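PDB 3M21: probable tautomerase HP_0924 from Helicobacter pylori, which is of unknown function but belongs to the tautomerase (MIF) superfamily and assembles as six short chains. Local coordinates for residues F[49-54]-F[59-64]; F[1-6]-F[24-29]. One frame throughout, in Å; residues are numbered along the deposited sequence.

Contact 1: residues F[49-54]-F[59-64]; sequences DSNNYG and SVHHLR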
loop_
_atom_site.group_PDB
_atom_site.type_symbol
_atom_site.label_atom_id
_atom_site.label_comp_id
_atom_site.label_asym_id
_atom_site.label_seq_id
_atom_site.Cartn_x
_atom_site.Cartn_y
_atom_site.Cartn_z
ATOM N N ASP F 49 -5.996 -10.148 9.874
ATOM C CA ASP F 49 -6.978 -10.919 10.630
ATOM C C ASP F 49 -8.096 -11.330 9.682
ATOM O O ASP F 49 -8.506 -10.551 8.820
ATOM C CB ASP F 49 -7.548 -10.071 11.766
ATOM C CG ASP F 49 -8.414 -10.873 12.713
ATOM O OD1 ASP F 49 -9.636 -10.971 12.478
ATOM O OD2 ASP F 49 -7.858 -11.419 13.691
ATOM N N SER F 50 -8.587 -12.555 9.845
ATOM C CA SER F 50 -9.649 -13.074 8.989
ATOM C C SER F 50 -10.912 -12.216 8.973
ATOM O O SER F 50 -11.743 -12.357 8.076
ATOM C CB SER F 50 -10.004 -14.504 9.398
ATOM O OG SER F 50 -10.611 -14.524 10.674
ATOM N N ASN F 51 -11.051 -11.327 9.956
ATOM C CA ASN F 51 -12.209 -10.426 10.050
ATOM C C ASN F 51 -11.947 -9.077 9.370
ATOM O O ASN F 51 -12.856 -8.260 9.214
ATOM C CB ASN F 51 -12.550 -10.167 11.525
ATOM C CG ASN F 51 -13.096 -11.406 12.233
ATOM O OD1 ASN F 51 -14.226 -11.825 11.992
ATOM N ND2 ASN F 51 -12.290 -11.994 13.098
ATOM N N ASN F 52 -10.698 -8.853 8.980
ATOM C CA ASN F 52 -10.275 -7.604 8.358
ATOM C C ASN F 52 -10.056 -7.717 6.852
ATOM O O ASN F 52 -9.754 -6.729 6.176
ATOM C CB ASN F 52 -8.979 -7.146 9.012
ATOM C CG ASN F 52 -9.173 -6.728 10.464
ATOM O OD1 ASN F 52 -9.800 -7.433 11.263
ATOM N ND2 ASN F 52 -8.620 -5.573 10.812
ATOM N N TYR F 53 -10.200 -8.929 6.339
ATOM C CA TYR F 53 -9.985 -9.195 4.921
ATOM C C TYR F 53 -11.297 -9.643 4.295
ATOM O O TYR F 53 -11.979 -10.523 4.823
ATOM C CB TYR F 53 -8.922 -10.284 4.789
ATOM C CG TYR F 53 -8.315 -10.451 3.415
ATOM C CD1 TYR F 53 -6.931 -10.363 3.235
ATOM C CD2 TYR F 53 -9.108 -10.764 2.300
ATOM C CE1 TYR F 53 -6.350 -10.589 1.987
ATOM C CE2 TYR F 53 -8.526 -10.990 1.045
ATOM C CZ TYR F 53 -7.148 -10.899 0.906
ATOM O OH TYR F 53 -6.558 -11.105 -0.321
ATOM N N GLY F 54 -11.656 -9.025 3.175
ATOM C CA GLY F 54 -12.885 -9.403 2.503
ATOM C C GLY F 54 -12.647 -9.754 1.044
ATOM O O GLY F 54 -11.706 -9.249 0.429
ATOM N N SER F 59 -16.313 -11.279 4.734
ATOM C CA SER F 59 -15.025 -11.384 5.429
ATOM C C SER F 59 -14.503 -12.816 5.284
ATOM O O SER F 59 -15.280 -13.748 5.101
ATOM C CB SER F 59 -15.173 -11.033 6.921
ATOM O OG SER F 59 -15.858 -12.059 7.629
ATOM N N VAL F 60 -13.184 -12.990 5.341
ATOM C CA VAL F 60 -12.595 -14.322 5.217
ATOM C C VAL F 60 -13.014 -15.225 6.377
ATOM O O VAL F 60 -13.078 -16.448 6.230
ATOM C CB VAL F 60 -11.044 -14.253 5.133
ATOM C CG1 VAL F 60 -10.443 -15.653 5.219
ATOM C CG2 VAL F 60 -10.630 -13.606 3.809
ATOM N N HIS F 61 -13.319 -14.623 7.526
ATOM C CA HIS F 61 -13.747 -15.409 8.685
ATOM C C HIS F 61 -15.036 -16.137 8.298
ATOM O O HIS F 61 -15.213 -17.328 8.579
ATOM C CB HIS F 61 -14.009 -14.492 9.892
ATOM C CG HIS F 61 -14.611 -15.196 11.071
ATOM N ND1 HIS F 61 -13.939 -16.164 11.787
ATOM C CD2 HIS F 61 -15.825 -15.068 11.661
ATOM C CE1 HIS F 61 -14.711 -16.601 12.767
ATOM N NE2 HIS F 61 -15.860 -15.952 12.712
ATOM N N HIS F 62 -15.918 -15.405 7.627
ATOM C CA HIS F 62 -17.199 -15.934 7.186
ATOM C C HIS F 62 -17.026 -16.975 6.086
ATOM O O HIS F 62 -17.659 -18.033 6.113
ATOM C CB HIS F 62 -18.092 -14.783 6.713
ATOM C CG HIS F 62 -19.434 -15.223 6.204
ATOM N ND1 HIS F 62 -19.650 -15.588 4.894
ATOM C CD2 HIS F 62 -20.616 -15.385 6.845
ATOM C CE1 HIS F 62 -20.911 -15.957 4.745
ATOM N NE2 HIS F 62 -21.519 -15.844 5.912
ATOM N N LEU F 63 -16.163 -16.679 5.119
ATOM C CA LEU F 63 -15.916 -17.608 4.020
ATOM C C LEU F 63 -15.337 -18.931 4.509
ATOM O O LEU F 63 -15.634 -19.987 3.961
ATOM C CB LEU F 63 -14.957 -16.984 2.999
ATOM C CG LEU F 63 -15.479 -15.784 2.203
ATOM C CD1 LEU F 63 -14.366 -15.241 1.335
ATOM C CD2 LEU F 63 -16.670 -16.198 1.334
ATOM N N ARG F 64 -14.510 -18.873 5.546
ATOM C CA ARG F 64 -13.891 -20.082 6.065
ATOM C C ARG F 64 -14.831 -20.992 6.851
ATOM O O ARG F 64 -14.440 -22.077 7.281
ATOM C CB ARG F 64 -12.668 -19.721 6.898
ATOM C CG ARG F 64 -11.500 -19.283 6.035
ATOM C CD ARG F 64 -10.255 -19.051 6.865
ATOM N NE ARG F 64 -9.124 -18.624 6.042
ATOM C CZ ARG F 64 -7.991 -18.137 6.539
ATOM N NH1 ARG F 64 -7.848 -18.019 7.855
ATOM N NH2 ARG F 64 -7.005 -17.772 5.727
HETATM O O HOH W 1 -11.110 -17.352 10.699
HETATM O O HOH W 2 -16.144 -11.480 10.276
#

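Contact 2: residues F[1-6]-F[24-29]; sequences PFINIK and EGVSDL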
loop_
_atom_site.group_PDB
_atom_site.type_symbol
_atom_site.label_atom_id
_atom_site.label_comp_id
_atom_site.label_asym_id
_atom_site.label_seq_id
_atom_site.Cartn_x
_atom_site.Cartn_y
_atom_site.Cartn_z
ATOM N N PRO F 1 13.385 -3.564 -6.386
ATOM C CA PRO F 1 11.906 -3.564 -6.308
ATOM C C PRO F 1 11.374 -3.740 -4.883
ATOM O O PRO F 1 12.137 -3.917 -3.920
ATOM C CB PRO F 1 11.409 -4.688 -7.212
ATOM C CG PRO F 1 12.628 -5.602 -7.265
ATOM C CD PRO F 1 13.839 -4.653 -7.269
ATOM N N PHE F 2 10.051 -3.685 -4.775
ATOM C CA PHE F 2 9.348 -3.820 -3.509
ATOM C C PHE F 2 8.148 -4.736 -3.703
ATOM O O PHE F 2 7.363 -4.539 -4.627
ATOM C CB PHE F 2 8.874 -2.445 -3.036
ATOM C CG PHE F 2 8.010 -2.493 -1.815
ATOM C CD1 PHE F 2 8.573 -2.674 -0.559
ATOM C CD2 PHE F 2 6.626 -2.338 -1.921
ATOM C CE1 PHE F 2 7.768 -2.708 0.578
ATOM C CE2 PHE F 2 5.817 -2.373 -0.790
ATOM C CZ PHE F 2 6.386 -2.552 0.459
ATOM N N ILE F 3 8.018 -5.741 -2.845
ATOM C CA ILE F 3 6.894 -6.673 -2.929
ATOM C C ILE F 3 6.184 -6.758 -1.584
ATOM O O ILE F 3 6.780 -7.118 -0.564
ATOM C CB ILE F 3 7.345 -8.097 -3.326
ATOM C CG1 ILE F 3 8.025 -8.076 -4.703
ATOM C CG2 ILE F 3 6.152 -9.036 -3.335
ATOM C CD1 ILE F 3 9.472 -7.611 -4.662
ATOM N N ASN F 4 4.904 -6.424 -1.594
ATOM C CA ASN F 4 4.100 -6.445 -0.383
ATOM C C ASN F 4 3.143 -7.613 -0.550
ATOM O O ASN F 4 2.449 -7.725 -1.557
ATOM C CB ASN F 4 3.334 -5.121 -0.256
ATOM C CG ASN F 4 2.521 -5.011 1.029
ATOM O OD1 ASN F 4 1.542 -4.262 1.075
ATOM N ND2 ASN F 4 2.926 -5.734 2.078
ATOM N N ILE F 5 3.140 -8.515 0.417
ATOM C CA ILE F 5 2.255 -9.661 0.345
ATOM C C ILE F 5 1.314 -9.581 1.530
ATOM O O ILE F 5 1.763 -9.511 2.669
ATOM C CB ILE F 5 3.040 -10.984 0.441
ATOM C CG1 ILE F 5 3.979 -11.133 -0.752
ATOM C CG2 ILE F 5 2.080 -12.152 0.517
ATOM C CD1 ILE F 5 4.964 -12.279 -0.598
ATOM N N LYS F 6 0.016 -9.592 1.263
ATOM C CA LYS F 6 -0.962 -9.539 2.334
ATOM C C LYS F 6 -1.742 -10.842 2.317
ATOM O O LYS F 6 -2.327 -11.217 1.294
ATOM C CB LYS F 6 -1.908 -8.358 2.130
ATOM C CG LYS F 6 -1.209 -7.006 2.177
ATOM C CD LYS F 6 -2.206 -5.858 2.055
ATOM C CE LYS F 6 -1.490 -4.529 1.991
ATOM N NZ LYS F 6 -0.645 -4.300 3.192
ATOM N N GLU F 24 12.244 -15.499 -0.154
ATOM C CA GLU F 24 13.182 -16.033 -1.136
ATOM C C GLU F 24 12.479 -16.315 -2.464
ATOM O O GLU F 24 13.028 -16.045 -3.533
ATOM C CB GLU F 24 13.826 -17.315 -0.602
ATOM C CG GLU F 24 14.598 -17.118 0.692
ATOM C CD GLU F 24 15.028 -18.434 1.310
ATOM O OE1 GLU F 24 15.768 -19.184 0.647
ATOM O OE2 GLU F 24 14.618 -18.718 2.451
ATOM N N GLY F 25 11.267 -16.853 -2.390
ATOM C CA GLY F 25 10.519 -17.159 -3.599
ATOM C C GLY F 25 10.275 -15.935 -4.467
ATOM O O GLY F 25 10.546 -15.940 -5.670
ATOM N N VAL F 26 9.759 -14.874 -3.861
ATOM C CA VAL F 26 9.493 -13.652 -4.608
ATOM C C VAL F 26 10.789 -13.035 -5.121
ATOM O O VAL F 26 10.848 -12.559 -6.250
ATOM C CB VAL F 26 8.746 -12.609 -3.734
ATOM C CG1 VAL F 26 8.836 -11.231 -4.369
ATOM C CG2 VAL F 26 7.295 -13.017 -3.580
ATOM N N SER F 27 11.824 -13.042 -4.287
ATOM C CA SER F 27 13.104 -12.476 -4.680
ATOM C C SER F 27 13.669 -13.219 -5.890
ATOM O O SER F 27 14.085 -12.591 -6.863
ATOM C CB SER F 27 14.092 -12.531 -3.513
ATOM O OG SER F 27 13.613 -11.762 -2.415
ATOM N N ASP F 28 13.677 -14.550 -5.848
ATOM C CA ASP F 28 14.193 -15.311 -6.984
ATOM C C ASP F 28 13.377 -15.003 -8.237
ATOM O O ASP F 28 13.937 -14.855 -9.324
ATOM C CB ASP F 28 14.156 -16.819 -6.705
ATOM C CG ASP F 28 15.083 -17.229 -5.575
ATOM O OD1 ASP F 28 16.133 -16.577 -5.393
ATOM O OD2 ASP F 28 14.771 -18.212 -4.871
ATOM N N LEU F 29 12.058 -14.906 -8.082
ATOM C CA LEU F 29 11.176 -14.611 -9.208
ATOM C C LEU F 29 11.592 -13.316 -9.910
ATOM O O LEU F 29 11.642 -13.256 -11.136
ATOM C CB LEU F 29 9.723 -14.485 -8.739
ATOM C CG LEU F 29 8.700 -14.135 -9.832
ATOM C CD1 LEU F 29 8.572 -15.319 -10.787
ATOM C CD2 LEU F 29 7.331 -13.818 -9.217
#

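Contact 1: residues F[49-54]-F[59-64]
The imidazole of His61 and the amide of Asn51 lie side by side and point the same way, their planes 45° apart. Asn51 OD1 sits 3.4 Å from His61 CB and about as near the ring carbons CG and CD2, an oblique approach. At the ring's edge and in its plane is a water that bonds to ND1 and also to Ser50 OG. One face of the Arg64 guanidinium, just past the helix, lies over Val60 CG1, offset toward its rim, while NH1 and NH2 bond to the carbonyls of Pro9 and Val8. Tyr53 and Val60 meet at a slant, ring atom CD2 lying 3.6 Å from Val60 CG2.

Two backbone bonds fix the relation of the segments. Val60 N gives its hydrogen to Tyr53 O at 2.8 Å, with 148° at the hydrogen and almost in line with the carbonyl bond. His61 N reaches Ser50 O at the same 2.8 Å length but less straight, 133° at the hydrogen, from above the carbonyl plane. Together they join a hairpin to a short helix: Gly54 and Ser59 form an antiparallel non-hydrogen-bonded pair, and Ser59 is then the N-cap of helix 60-63. Its OG, placed between backbone N and carbonyl carbon, accepts a weak bond from His62 N at 3.3 Å. A second water links this OG to Asn51 OD1, to which it donates at 2.6 Å.

The Asn51 amide is held from its other end as well. Asp49 OD1 accepts from both Asn51 N, closing an Asx turn, and Asn51 ND2, which fixes the rotation of the amide and leaves OD1 facing His61. Tyr53 and Gly54 also pair with a strand of a second subunit, and Gln20 OE1 of that subunit accepts from Ser59 N.

Contact 2: residues F[1-6]-F[24-29]
Ile3 and Val26 reach toward each other tip to tip across the space between strand 2-7 and helix 16-34, the first two elements of a beta-alpha-beta unit that strand 42-47 completes. Such a unit, with its helix packed on one face of a parallel strand pair, fits the small beta-alpha-beta building block of the tautomerase superfamily.

The CB of each of Ile3, Ile5 and Val26 is directed at the opposing segment, so one valine faces two isoleucines that stand two residues apart on the same face of the strand. The two methyls of Val26 have different nearest neighbours. CG1, anti to the backbone N (chi1 164°), is directed at Ile3; the methyl bears most closely on Ile3 CG1, with CB and CG2 of Ile3 only slightly farther at 3.6 Å each and CD1 at 3.7 Å. CG2 of Val26 lies nearest to Ile5 CD1 and also comes near Ile3 CG2, at 4.1 Å. Toward Ile5 the side chains slide past each other in opposite directions, and the extended chain of Ile5 (chi2 169°) brings CD1 to 3.9 Å from Val26 CG2, a looser touch.

No hydrogen bond crosses between the segments; the contact is wholly aliphatic, and all three residues are buried. The backbones stay well apart, the closest approach of CA atoms being 7.6 Å, between Ile3 and Val26. Ile3 and Val26 also pack on Ile3 and Leu29, respectively, of a third subunit, whose strand pairs with residues 2-6. Within the contact the tightest approach is Ile3 CG1 to Val26 CG1, at 3.3 Å shorter than usual van der Waals separation.

The two contacts follow one another along the chain: contact 2 closes at helix 16-34 before contact 1 opens at residue 49. Their centres are 24 Å apart, on opposite sides of the chain's centre, and one touch joins them, Tyr53 CE1 packing 4.1 Å from Lys6 O. Contact 2 belongs to the beta-alpha-beta core; contact 1 ties together the hairpin and short helix that follow strand 42-47. Both contacts border other subunits, and in each the strand residues pair antiparallel with a strand of another chain, so core and C-terminal hairpin both contribute to building the six-chain assembly.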